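Local structure of CRISPR-associated endonuclease Cas9 (Campylobacter jejuni subsp. jejuni serotype O:2, 5X2H) at residues Q651-K656 / G666-V671; M681-I686 / K708-K713; A714-R717 / I723-W726. The protein is an RNA-guided endonuclease of bacterial CRISPR immunity that cleaves DNA matching its crRNA. All blocks are in the same frame, centred on the assembly; numbering follows the deposited sequence.

Interaction 1 (Q651-K656 / G666-V671); sequences QSYGGK and GKIRKV. With nucleotides of chain D.
Tyr653, Lys667 and Ile668 form a small, buried side-chain contact in the wedge domain. It joins the end of helix 650-653 to strand 668-671 and the residue leading into it, and is tied to the DNA backbone of chain D. The tyrosine ring carries it. CG of Tyr653 stands anti to the carbonyl carbon (chi1 -71°), which brings the ring edge against Ile668 CD1. That methyl sits near the ring plane, 4.1 Å from Tyr653 CE2. The isoleucine CG2 lies 4.0 Å from Tyr653 OH, and the two side chains pass in opposite directions. Lys667 approaches the other flank of the ring aslant, with its CE 4.0 Å from Tyr653 CE1. Two bends near the end of the lysine chain (chi3 59°, chi4 64°) turn its NZ to the phosphate of DA5 of chain D. There Lys667 NZ donates to OP2 of DA5 at 3.1 Å. Tyr653 OH donates to OP1 of the same phosphate at 2.5 Å, a short bond that lies in the ring plane. One residue earlier, Ser652 OG donates to OP2 of DC6 of chain D at 3.1 Å. Helix 655-665 closes over the apolar side, where Ala662 meets both Tyr653 and Ile668, and the Phe649 ring packs against Tyr653. The two segments thus meet by van der Waals packing and share one anion. A lysine and a phenol on separate oxygens would probably fix the position of the phosphate, and these backbone contacts read no base.

Interaction 2 (M681-I686 / K708-K713); sequences MFRVDI and KVLPNK. With nucleotides of chain D.
Arg683 and Asp685 form a salt bridge on one side of strand 683-689, and Leu710, in the loop after helix 702-707, packs against it. The arginine grips the carboxylate side-on with two nitrogens. Arg683 NE reaches OD1 of Asp685 at 2.8 Å, with an N-H...O angle of 168°. Arg683 NH2 reaches OD2 of Asp685 at 2.9 Å, at 159°. Both oxygens use their syn lone pairs, and the carboxylate lies close to the guanidinium plane, so the two groups hold each other flat. CG of Arg683 is anti to the backbone N (chi1 176°), which lets NE and NH2 reach the Asp685 carboxylate and puts NH2 beside Leu710. Leu710 meets the arginine nearly at a right angle, with its CD1 3.6 Å from Arg683 NH2. The same methyl is 4.3 Å from Asp685 OD2. The contact between the segments is therefore small and dispersive. The charges have further partners: Asp685 OD2 makes a salt bridge with Arg830, Asp685 OD1 bonds to Ser738, and Arg683 NH2 bonds to the carbonyl of Glu831. Arg830 also bonds Pro711 O and Asn712 OD1, so the C-terminal tail links the loop to the strand. At the other end of the segment, Met681 N donates to OP1 of DA3 of chain D at 2.9 Å. Next to it, Phe682 and Arg683 both face Ile700 in a classic beta bulge. Residues two apart on a strand share a face, so Arg683 and Asp685 can pair here, on the central strand of a three-stranded antiparallel sheet.

Interaction 3 (A714-R717 / I723-W726); sequences AVAR and IKDW. With nucleotides of chain C.
Val715 holds CG1 anti to its backbone nitrogen (chi1 180°), and Trp726 holds CG anti to its carbonyl carbon (chi1 -75°). These torsions lay the two side chains side by side, pointing the same way, with the valine over one face of the indole. Val715 CG2 makes a CH-pi contact. It stands 3.6 Å from the centroid of the six-membered ring, only 16° off the ring normal. The valine backbone follows, with Val715 CA 3.8 Å above the plane of the Trp726 indole, over its centre. Ala716 N lies over the same ring system, 3.8 Å from Trp726 CD1. Other contacts run from side chain to backbone. Ala714 O is 3.2 Å from Trp726 CB, and Ala716 CB points to the opposite limb, 3.4 Å from Asp725 O. Arg717 O meets the aliphatic part of Lys724 at CD. Pro699 of strand 695-700 touches both Val715 and Trp726. Asp725 OD1 makes a salt bridge with Lys661, which also bonds Ile723 O and so fixes 723-726 to helix 655-665. The Arg717 chain, extended from CG to NE, reaches the DNA. Its guanidinium presents one face to DC1 of chain C, whose N4 lies 3.1 Å above the plane, over the centre of the group. Backbone bonds join Ala714 to Ile727, and further into the loop Lys724 N bonds Ser718 OG; between these, 714-717 and 723-726 meet by packing alone. This is the base of a hairpin-like loop, held by indole packing and carrying an arginine at the DNA bases.

The three contacts follow one another in series along the chain; none nests in or crosses another. Interaction 1 comes first and closes around helix 655-665, returning the chain to strand 668-671. Interaction 2 spans strands 683-689 and 695-700 and helix 702-707. Interaction 3 begins where 708-713 ends and closes a short loop of five intervening residues. In space, interaction 3 lies against both others. Ile723 packs on Tyr653 and Lys667, Trp726 also reaches Lys667, and Lys713 O abuts the Trp726 ring. Interactions 1 and 2 do not touch. Together they connect the wedge helices, the three-stranded sheet and the DNA of chains C and D.

Interaction 1 (Q651-K656 / G666-V671)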
loop_
_atom_site.group_PDB
_atom_site.type_symbol
_atom_site.label_atom_id
_atom_site.label_comp_id
_atom_site.label_asym_id
_atom_site.label_seq_id
_atom_site.Cartn_x
_atom_site.Cartn_y
_atom_site.Cartn_z
ATOM N N GLN A 651 13.256 -36.879 3.326
ATOM C CA GLN A 651 14.254 -37.166 4.352
ATOM C C GLN A 651 13.790 -36.707 5.729
ATOM O O GLN A 651 13.969 -37.422 6.721
ATOM C CB GLN A 651 15.590 -36.515 3.993
ATOM C CG GLN A 651 16.618 -36.583 5.115
ATOM C CD GLN A 651 18.045 -36.529 4.612
ATOM O OE1 GLN A 651 18.525 -35.482 4.175
ATOM N NE2 GLN A 651 18.738 -37.661 4.677
ATOM N N SER A 652 13.186 -35.524 5.813
ATOM C CA SER A 652 12.821 -34.978 7.116
ATOM C C SER A 652 11.568 -35.634 7.686
ATOM O O SER A 652 11.482 -35.861 8.898
ATOM C CB SER A 652 12.630 -33.465 7.012
ATOM O OG SER A 652 12.197 -32.923 8.244
ATOM N N TYR A 653 10.591 -35.949 6.838
ATOM C CA TYR A 653 9.297 -36.422 7.314
ATOM C C TYR A 653 9.145 -37.938 7.279
ATOM O O TYR A 653 8.300 -38.474 8.010
ATOM C CB TYR A 653 8.162 -35.782 6.499
ATOM C CG TYR A 653 7.951 -34.305 6.772
ATOM C CD1 TYR A 653 8.591 -33.675 7.834
ATOM C CD2 TYR A 653 7.103 -33.543 5.972
ATOM C CE1 TYR A 653 8.397 -32.333 8.086
ATOM C CE2 TYR A 653 6.904 -32.199 6.219
ATOM C CZ TYR A 653 7.554 -31.600 7.279
ATOM O OH TYR A 653 7.360 -30.261 7.532
ATOM N N GLY A 654 9.929 -38.638 6.460
ATOM C CA GLY A 654 9.813 -40.080 6.356
ATOM C C GLY A 654 9.161 -40.551 5.069
ATOM O O GLY A 654 8.199 -41.325 5.100
ATOM N N GLY A 655 9.671 -40.083 3.931
ATOM C CA GLY A 655 9.180 -40.513 2.638
ATOM C C GLY A 655 7.753 -40.069 2.349
ATOM O O GLY A 655 7.244 -39.081 2.893
ATOM N N LYS A 656 7.107 -40.832 1.461
ATOM C CA LYS A 656 5.736 -40.526 1.060
ATOM C C LYS A 656 4.783 -40.609 2.244
ATOM O O LYS A 656 3.852 -39.802 2.361
ATOM C CB LYS A 656 5.276 -41.482 -0.042
ATOM C CG LYS A 656 5.815 -41.188 -1.432
ATOM C CD LYS A 656 5.297 -42.223 -2.432
ATOM C CE LYS A 656 6.084 -42.215 -3.739
ATOM N NZ LYS A 656 5.805 -41.014 -4.574
ATOM N N GLY A 666 -1.331 -30.459 8.912
ATOM C CA GLY A 666 -1.172 -29.050 8.633
ATOM C C GLY A 666 0.246 -28.535 8.713
ATOM O O GLY A 666 0.445 -27.315 8.663
ATOM N N LYS A 667 1.238 -29.420 8.849
ATOM C CA LYS A 667 2.630 -28.981 8.853
ATOM C C LYS A 667 3.048 -28.459 7.486
ATOM O O LYS A 667 3.981 -27.654 7.386
ATOM C CB LYS A 667 3.542 -30.130 9.290
ATOM C CG LYS A 667 3.287 -30.617 10.709
ATOM C CD LYS A 667 4.067 -31.886 11.009
ATOM C CE LYS A 667 5.563 -31.673 10.842
ATOM N NZ LYS A 667 6.093 -30.683 11.815
ATOM N N ILE A 668 2.380 -28.921 6.429
ATOM C CA ILE A 668 2.515 -28.378 5.086
ATOM C C ILE A 668 1.135 -28.392 4.449
ATOM O O ILE A 668 0.226 -29.099 4.892
ATOM C CB ILE A 668 3.512 -29.169 4.206
ATOM C CG1 ILE A 668 3.208 -30.670 4.275
ATOM C CG2 ILE A 668 4.946 -28.864 4.608
ATOM C CD1 ILE A 668 4.059 -31.518 3.344
ATOM N N ARG A 669 0.983 -27.595 3.395
ATOM C CA ARG A 669 -0.276 -27.489 2.681
ATOM C C ARG A 669 -0.083 -27.903 1.229
ATOM O O ARG A 669 1.027 -27.868 0.689
ATOM C CB ARG A 669 -0.836 -26.063 2.742
ATOM C CG ARG A 669 -0.726 -25.405 4.105
ATOM C CD ARG A 669 -1.696 -25.994 5.110
ATOM N NE ARG A 669 -1.500 -25.407 6.433
ATOM C CZ ARG A 669 -2.389 -25.464 7.421
ATOM N NH1 ARG A 669 -3.550 -26.078 7.238
ATOM N NH2 ARG A 669 -2.119 -24.897 8.590
ATOM N N LYS A 670 -1.187 -28.293 0.603
ATOM C CA LYS A 670 -1.226 -28.619 -0.819
ATOM C C LYS A 670 -2.302 -27.741 -1.449
ATOM O O LYS A 670 -3.497 -28.010 -1.294
ATOM C CB LYS A 670 -1.508 -30.103 -1.034
ATOM C CG LYS A 670 -0.688 -30.736 -2.148
ATOM C CD LYS A 670 -1.568 -31.312 -3.241
ATOM C CE LYS A 670 -1.404 -32.816 -3.361
ATOM N NZ LYS A 670 -1.943 -33.530 -2.174
ATOM N N VAL A 671 -1.885 -26.682 -2.140
ATOM C CA VAL A 671 -2.800 -25.784 -2.835
ATOM C C VAL A 671 -2.597 -25.964 -4.334
ATOM O O VAL A 671 -1.460 -25.953 -4.821
ATOM C CB VAL A 671 -2.606 -24.315 -2.404
ATOM C CG1 VAL A 671 -2.749 -24.184 -0.891
ATOM C CG2 VAL A 671 -1.259 -23.760 -2.853
ATOM P P DA D 5 9.593 -29.090 10.295
ATOM O OP1 DA D 5 8.702 -28.810 9.143
ATOM O OP2 DA D 5 9.113 -29.932 11.410
ATOM O "O5'" DA D 5 10.944 -29.721 9.731
ATOM C "C5'" DA D 5 11.586 -29.103 8.623
ATOM C "C4'" DA D 5 13.065 -28.903 8.893
ATOM O "O4'" DA D 5 13.246 -27.843 9.858
ATOM C "C3'" DA D 5 13.790 -30.130 9.452
ATOM O "O3'" DA D 5 14.883 -30.448 8.620
ATOM C "C2'" DA D 5 14.247 -29.698 10.854
ATOM C "C1'" DA D 5 14.301 -28.183 10.725
ATOM N N9 DA D 5 14.092 -27.476 11.986
ATOM C C8 DA D 5 12.980 -27.523 12.780
ATOM N N7 DA D 5 13.062 -26.771 13.850
ATOM C C5 DA D 5 14.310 -26.183 13.749
ATOM C C6 DA D 5 14.996 -25.275 14.577
ATOM N N6 DA D 5 14.487 -24.790 15.714
ATOM N N1 DA D 5 16.231 -24.888 14.192
ATOM C C2 DA D 5 16.738 -25.383 13.057
ATOM N N3 DA D 5 16.184 -26.237 12.194
ATOM C C4 DA D 5 14.959 -26.604 12.606
ATOM P P DC D 6 15.750 -31.772 8.889
ATOM O OP1 DC D 6 16.256 -32.215 7.571
ATOM O OP2 DC D 6 14.948 -32.699 9.721
ATOM O "O5'" DC D 6 16.981 -31.241 9.759
ATOM C "C5'" DC D 6 17.834 -30.238 9.223
ATOM C "C4'" DC D 6 18.817 -29.739 10.265
ATOM O "O4'" DC D 6 18.103 -29.030 11.307
ATOM C "C3'" DC D 6 19.632 -30.833 10.968
ATOM O "O3'" DC D 6 21.017 -30.522 10.896
ATOM C "C2'" DC D 6 19.124 -30.797 12.411
ATOM C "C1'" DC D 6 18.683 -29.351 12.544
ATOM N N1 DC D 6 17.673 -29.134 13.612
ATOM C C2 DC D 6 17.912 -28.179 14.606
ATOM O O2 DC D 6 18.961 -27.522 14.573
ATOM N N3 DC D 6 16.981 -27.994 15.574
ATOM C C4 DC D 6 15.862 -28.720 15.572
ATOM N N4 DC D 6 14.975 -28.502 16.547
ATOM C C5 DC D 6 15.604 -29.704 14.572
ATOM C C6 DC D 6 16.527 -29.875 13.619
#

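Interaction 2 (M681-I686 / K708-K713)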
loop_
_atom_site.group_PDB
_atom_site.type_symbol
_atom_site.label_atom_id
_atom_site.label_comp_id
_atom_site.label_asym_id
_atom_site.label_seq_id
_atom_site.Cartn_x
_atom_site.Cartn_y
_atom_site.Cartn_z
ATOM N N MET A 681 1.916 -18.254 11.951
ATOM C CA MET A 681 1.163 -18.898 13.027
ATOM C C MET A 681 0.654 -17.788 13.936
ATOM O O MET A 681 1.280 -17.437 14.937
ATOM C CB MET A 681 2.037 -19.891 13.786
ATOM C CG MET A 681 1.302 -20.689 14.851
ATOM S SD MET A 681 2.407 -21.460 16.057
ATOM C CE MET A 681 3.624 -22.205 14.972
ATOM N N PHE A 682 -0.493 -17.213 13.581
ATOM C CA PHE A 682 -0.973 -16.042 14.300
ATOM C C PHE A 682 -1.532 -16.374 15.675
ATOM O O PHE A 682 -1.705 -15.460 16.488
ATOM C CB PHE A 682 -2.033 -15.299 13.472
ATOM C CG PHE A 682 -3.380 -15.985 13.417
ATOM C CD1 PHE A 682 -3.640 -16.961 12.469
ATOM C CD2 PHE A 682 -4.398 -15.620 14.286
ATOM C CE1 PHE A 682 -4.881 -17.580 12.406
ATOM C CE2 PHE A 682 -5.641 -16.237 14.227
ATOM C CZ PHE A 682 -5.880 -17.218 13.285
ATOM N N ARG A 683 -1.799 -17.646 15.959
ATOM C CA ARG A 683 -2.456 -18.025 17.200
ATOM C C ARG A 683 -2.012 -19.426 17.604
ATOM O O ARG A 683 -1.730 -20.273 16.753
ATOM C CB ARG A 683 -3.980 -17.952 17.037
ATOM C CG ARG A 683 -4.798 -18.407 18.231
ATOM C CD ARG A 683 -6.286 -18.216 17.952
ATOM N NE ARG A 683 -7.096 -19.309 18.479
ATOM C CZ ARG A 683 -8.396 -19.451 18.246
ATOM N NH1 ARG A 683 -9.038 -18.567 17.492
ATOM N NH2 ARG A 683 -9.053 -20.478 18.763
ATOM N N VAL A 684 -1.934 -19.654 18.913
ATOM C CA VAL A 684 -1.707 -20.984 19.467
ATOM C C VAL A 684 -2.641 -21.165 20.656
ATOM O O VAL A 684 -2.756 -20.275 21.504
ATOM C CB VAL A 684 -0.234 -21.205 19.875
ATOM C CG1 VAL A 684 0.235 -20.131 20.842
ATOM C CG2 VAL A 684 -0.052 -22.582 20.483
ATOM N N ASP A 685 -3.327 -22.303 20.703
ATOM C CA ASP A 685 -4.279 -22.595 21.764
ATOM C C ASP A 685 -3.624 -23.522 22.779
ATOM O O ASP A 685 -3.135 -24.598 22.420
ATOM C CB ASP A 685 -5.554 -23.216 21.197
ATOM C CG ASP A 685 -6.374 -22.224 20.389
ATOM O OD1 ASP A 685 -6.002 -21.028 20.357
ATOM O OD2 ASP A 685 -7.386 -22.641 19.787
ATOM N N ILE A 686 -3.614 -23.097 24.040
ATOM C CA ILE A 686 -2.950 -23.820 25.117
ATOM C C ILE A 686 -3.984 -24.655 25.853
ATOM O O ILE A 686 -5.028 -24.141 26.273
ATOM C CB ILE A 686 -2.236 -22.855 26.077
ATOM C CG1 ILE A 686 -1.153 -22.076 25.328
ATOM C CG2 ILE A 686 -1.652 -23.608 27.268
ATOM C CD1 ILE A 686 -0.188 -22.958 24.559
ATOM N N LYS A 708 -11.504 -22.152 7.616
ATOM C CA LYS A 708 -12.561 -22.078 8.624
ATOM C C LYS A 708 -12.686 -23.381 9.410
ATOM O O LYS A 708 -13.768 -23.734 9.886
ATOM C CB LYS A 708 -13.903 -21.690 7.996
ATOM C CG LYS A 708 -13.914 -20.293 7.393
ATOM C CD LYS A 708 -13.602 -19.248 8.453
ATOM C CE LYS A 708 -13.560 -17.846 7.871
ATOM N NZ LYS A 708 -12.423 -17.679 6.929
ATOM N N VAL A 709 -11.578 -24.102 9.559
ATOM C CA VAL A 709 -11.530 -25.334 10.338
ATOM C C VAL A 709 -10.567 -25.113 11.494
ATOM O O VAL A 709 -9.381 -24.837 11.277
ATOM C CB VAL A 709 -11.100 -26.538 9.486
ATOM C CG1 VAL A 709 -10.969 -27.779 10.357
ATOM C CG2 VAL A 709 -12.099 -26.771 8.362
ATOM N N LEU A 710 -11.071 -25.226 12.714
ATOM C CA LEU A 710 -10.240 -25.025 13.893
ATOM C C LEU A 710 -9.482 -26.311 14.211
ATOM O O LEU A 710 -10.117 -27.330 14.510
ATOM C CB LEU A 710 -11.090 -24.604 15.083
ATOM C CG LEU A 710 -10.330 -24.177 16.341
ATOM C CD1 LEU A 710 -9.571 -22.881 16.097
ATOM C CD2 LEU A 710 -11.285 -24.032 17.514
ATOM N N PRO A 711 -8.153 -26.315 14.145
ATOM C CA PRO A 711 -7.406 -27.536 14.471
ATOM C C PRO A 711 -7.622 -27.932 15.925
ATOM O O PRO A 711 -7.875 -27.090 16.788
ATOM C CB PRO A 711 -5.945 -27.150 14.202
ATOM C CG PRO A 711 -6.016 -25.920 13.330
ATOM C CD PRO A 711 -7.271 -25.211 13.732
ATOM N N ASN A 712 -7.530 -29.240 16.189
ATOM C CA ASN A 712 -7.807 -29.747 17.527
ATOM C C ASN A 712 -6.783 -30.784 17.986
ATOM O O ASN A 712 -7.078 -31.578 18.889
ATOM C CB ASN A 712 -9.217 -30.349 17.587
ATOM C CG ASN A 712 -9.770 -30.396 18.999
ATOM O OD1 ASN A 712 -9.507 -29.509 19.810
ATOM N ND2 ASN A 712 -10.532 -31.443 19.304
ATOM N N LYS A 713 -5.592 -30.803 17.400
ATOM C CA LYS A 713 -4.557 -31.757 17.769
ATOM C C LYS A 713 -3.326 -31.004 18.247
ATOM O O LYS A 713 -2.834 -30.107 17.552
ATOM C CB LYS A 713 -4.206 -32.676 16.598
ATOM C CG LYS A 713 -5.305 -33.668 16.256
ATOM C CD LYS A 713 -4.840 -34.677 15.222
ATOM C CE LYS A 713 -5.887 -35.756 14.988
ATOM N NZ LYS A 713 -5.402 -36.799 14.039
ATOM P P DA D 3 5.628 -17.813 13.180
ATOM O OP1 DA D 3 4.401 -17.021 12.947
ATOM O OP2 DA D 3 6.050 -18.115 14.566
ATOM O "O5'" DA D 3 5.533 -19.200 12.389
ATOM C "C5'" DA D 3 5.358 -19.192 10.969
ATOM C "C4'" DA D 3 6.175 -20.291 10.304
ATOM O "O4'" DA D 3 7.557 -19.865 10.160
ATOM C "C3'" DA D 3 6.204 -21.624 11.053
ATOM O "O3'" DA D 3 6.003 -22.688 10.142
ATOM C "C2'" DA D 3 7.603 -21.657 11.675
ATOM C "C1'" DA D 3 8.421 -20.864 10.664
ATOM N N9 DA D 3 9.596 -20.208 11.243
ATOM C C8 DA D 3 9.624 -19.358 12.316
ATOM N N7 DA D 3 10.825 -18.913 12.609
ATOM C C5 DA D 3 11.642 -19.513 11.665
ATOM C C6 DA D 3 13.033 -19.454 11.435
ATOM N N6 DA D 3 13.873 -18.725 12.177
ATOM N N1 DA D 3 13.528 -20.177 10.410
ATOM C C2 DA D 3 12.686 -20.906 9.671
ATOM N N3 DA D 3 11.366 -21.042 9.790
ATOM C C4 DA D 3 10.901 -20.311 10.814
#

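Interaction 3 (A714-R717 / I723-W726)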
loop_
_atom_site.group_PDB
_atom_site.type_symbol
_atom_site.label_atom_id
_atom_site.label_comp_id
_atom_site.label_asym_id
_atom_site.label_seq_id
_atom_site.Cartn_x
_atom_site.Cartn_y
_atom_site.Cartn_z
ATOM N N ALA A 714 -2.840 -31.366 19.431
ATOM C CA ALA A 714 -1.662 -30.733 20.002
ATOM C C ALA A 714 -0.393 -31.407 19.500
ATOM O O ALA A 714 -0.360 -32.616 19.256
ATOM C CB ALA A 714 -1.709 -30.783 21.531
ATOM N N VAL A 715 0.664 -30.606 19.363
ATOM C CA VAL A 715 1.921 -31.102 18.820
ATOM C C VAL A 715 2.569 -32.074 19.797
ATOM O O VAL A 715 2.597 -31.843 21.014
ATOM C CB VAL A 715 2.868 -29.932 18.501
ATOM C CG1 VAL A 715 4.191 -30.452 17.943
ATOM C CG2 VAL A 715 2.209 -28.971 17.520
ATOM N N ALA A 716 3.088 -33.175 19.261
ATOM C CA ALA A 716 3.901 -34.120 20.010
ATOM C C ALA A 716 5.285 -34.173 19.383
ATOM O O ALA A 716 5.421 -34.111 18.157
ATOM C CB ALA A 716 3.270 -35.516 20.019
ATOM N N ARG A 717 6.313 -34.275 20.223
ATOM C CA ARG A 717 7.674 -34.341 19.709
ATOM C C ARG A 717 7.880 -35.621 18.911
ATOM O O ARG A 717 7.254 -36.652 19.172
ATOM C CB ARG A 717 8.682 -34.261 20.850
ATOM C CG ARG A 717 9.060 -32.845 21.229
ATOM C CD ARG A 717 10.138 -32.858 22.282
ATOM N NE ARG A 717 10.930 -31.633 22.284
ATOM C CZ ARG A 717 11.931 -31.392 21.443
ATOM N NH1 ARG A 717 12.261 -32.284 20.518
ATOM N NH2 ARG A 717 12.607 -30.257 21.529
ATOM N N ILE A 723 7.285 -38.500 11.685
ATOM C CA ILE A 723 6.299 -37.618 12.303
ATOM C C ILE A 723 5.451 -38.447 13.255
ATOM O O ILE A 723 4.691 -39.323 12.821
ATOM C CB ILE A 723 5.419 -36.912 11.263
ATOM C CG1 ILE A 723 6.285 -36.128 10.274
ATOM C CG2 ILE A 723 4.421 -35.985 11.951
ATOM C CD1 ILE A 723 5.484 -35.361 9.253
ATOM N N LYS A 724 5.572 -38.169 14.550
ATOM C CA LYS A 724 4.752 -38.836 15.548
ATOM C C LYS A 724 3.323 -38.300 15.501
ATOM O O LYS A 724 3.087 -37.143 15.144
ATOM C CB LYS A 724 5.355 -38.630 16.940
ATOM C CG LYS A 724 4.803 -39.536 18.031
ATOM C CD LYS A 724 5.485 -39.250 19.365
ATOM C CE LYS A 724 4.953 -40.136 20.478
ATOM N NZ LYS A 724 5.327 -41.559 20.279
ATOM N N ASP A 725 2.364 -39.161 15.846
ATOM C CA ASP A 725 0.968 -38.744 15.922
ATOM C C ASP A 725 0.817 -37.537 16.837
ATOM O O ASP A 725 1.411 -37.481 17.919
ATOM C CB ASP A 725 0.090 -39.883 16.450
ATOM C CG ASP A 725 -0.112 -40.995 15.442
ATOM O OD1 ASP A 725 0.364 -40.865 14.298
ATOM O OD2 ASP A 725 -0.753 -42.007 15.798
ATOM N N TRP A 726 0.020 -36.566 16.404
ATOM C CA TRP A 726 -0.336 -35.480 17.302
ATOM C C TRP A 726 -1.467 -35.924 18.225
ATOM O O TRP A 726 -2.115 -36.950 18.005
ATOM C CB TRP A 726 -0.721 -34.225 16.517
ATOM C CG TRP A 726 0.468 -33.522 15.928
ATOM C CD1 TRP A 726 1.741 -34.013 15.817
ATOM C CD2 TRP A 726 0.503 -32.201 15.377
ATOM N NE1 TRP A 726 2.560 -33.080 15.226
ATOM C CE2 TRP A 726 1.824 -31.960 14.946
ATOM C CE3 TRP A 726 -0.457 -31.199 15.201
ATOM C CZ2 TRP A 726 2.209 -30.759 14.355
ATOM C CZ3 TRP A 726 -0.072 -30.008 14.613
ATOM C CH2 TRP A 726 1.248 -29.798 14.197
ATOM O "O5'" DC C 1 10.272 -30.527 30.447
ATOM C "C5'" DC C 1 11.171 -30.832 29.393
ATOM C "C4'" DC C 1 12.466 -30.059 29.550
ATOM O "O4'" DC C 1 13.498 -30.677 28.740
ATOM C "C3'" DC C 1 12.418 -28.606 29.100
ATOM O "O3'" DC C 1 13.388 -27.855 29.829
ATOM C "C2'" DC C 1 12.787 -28.726 27.626
ATOM C "C1'" DC C 1 13.851 -29.821 27.671
ATOM N N1 DC C 1 13.926 -30.640 26.431
ATOM C C2 DC C 1 15.049 -30.543 25.604
ATOM O O2 DC C 1 15.958 -29.768 25.915
ATOM N N3 DC C 1 15.106 -31.305 24.480
ATOM C C4 DC C 1 14.102 -32.129 24.179
ATOM N N4 DC C 1 14.203 -32.858 23.062
ATOM C C5 DC C 1 12.948 -32.244 25.012
ATOM C C6 DC C 1 12.903 -31.489 26.117
ATOM P P DT C 2 13.670 -26.309 29.493
ATOM O OP1 DT C 2 14.216 -25.686 30.720
ATOM O OP2 DT C 2 12.465 -25.738 28.847
ATOM O "O5'" DT C 2 14.833 -26.365 28.402
ATOM C "C5'" DT C 2 15.354 -25.166 27.859
ATOM C "C4'" DT C 2 16.815 -25.340 27.504
ATOM O "O4'" DT C 2 16.966 -26.494 26.638
ATOM C "C3'" DT C 2 17.434 -24.182 26.742
ATOM O "O3'" DT C 2 18.817 -24.121 27.026
ATOM C "C2'" DT C 2 17.175 -24.577 25.293
ATOM C "C1'" DT C 2 17.397 -26.083 25.355
ATOM N N1 DT C 2 16.625 -26.851 24.339
ATOM C C2 DT C 2 17.264 -27.311 23.208
ATOM O O2 DT C 2 18.443 -27.113 22.977
ATOM N N3 DT C 2 16.466 -28.012 22.346
ATOM C C4 DT C 2 15.122 -28.296 22.499
ATOM O O4 DT C 2 14.491 -28.939 21.670
ATOM C C5 DT C 2 14.515 -27.788 23.708
ATOM C C7 DT C 2 13.059 -28.033 23.984
ATOM C C6 DT C 2 15.289 -27.101 24.560
#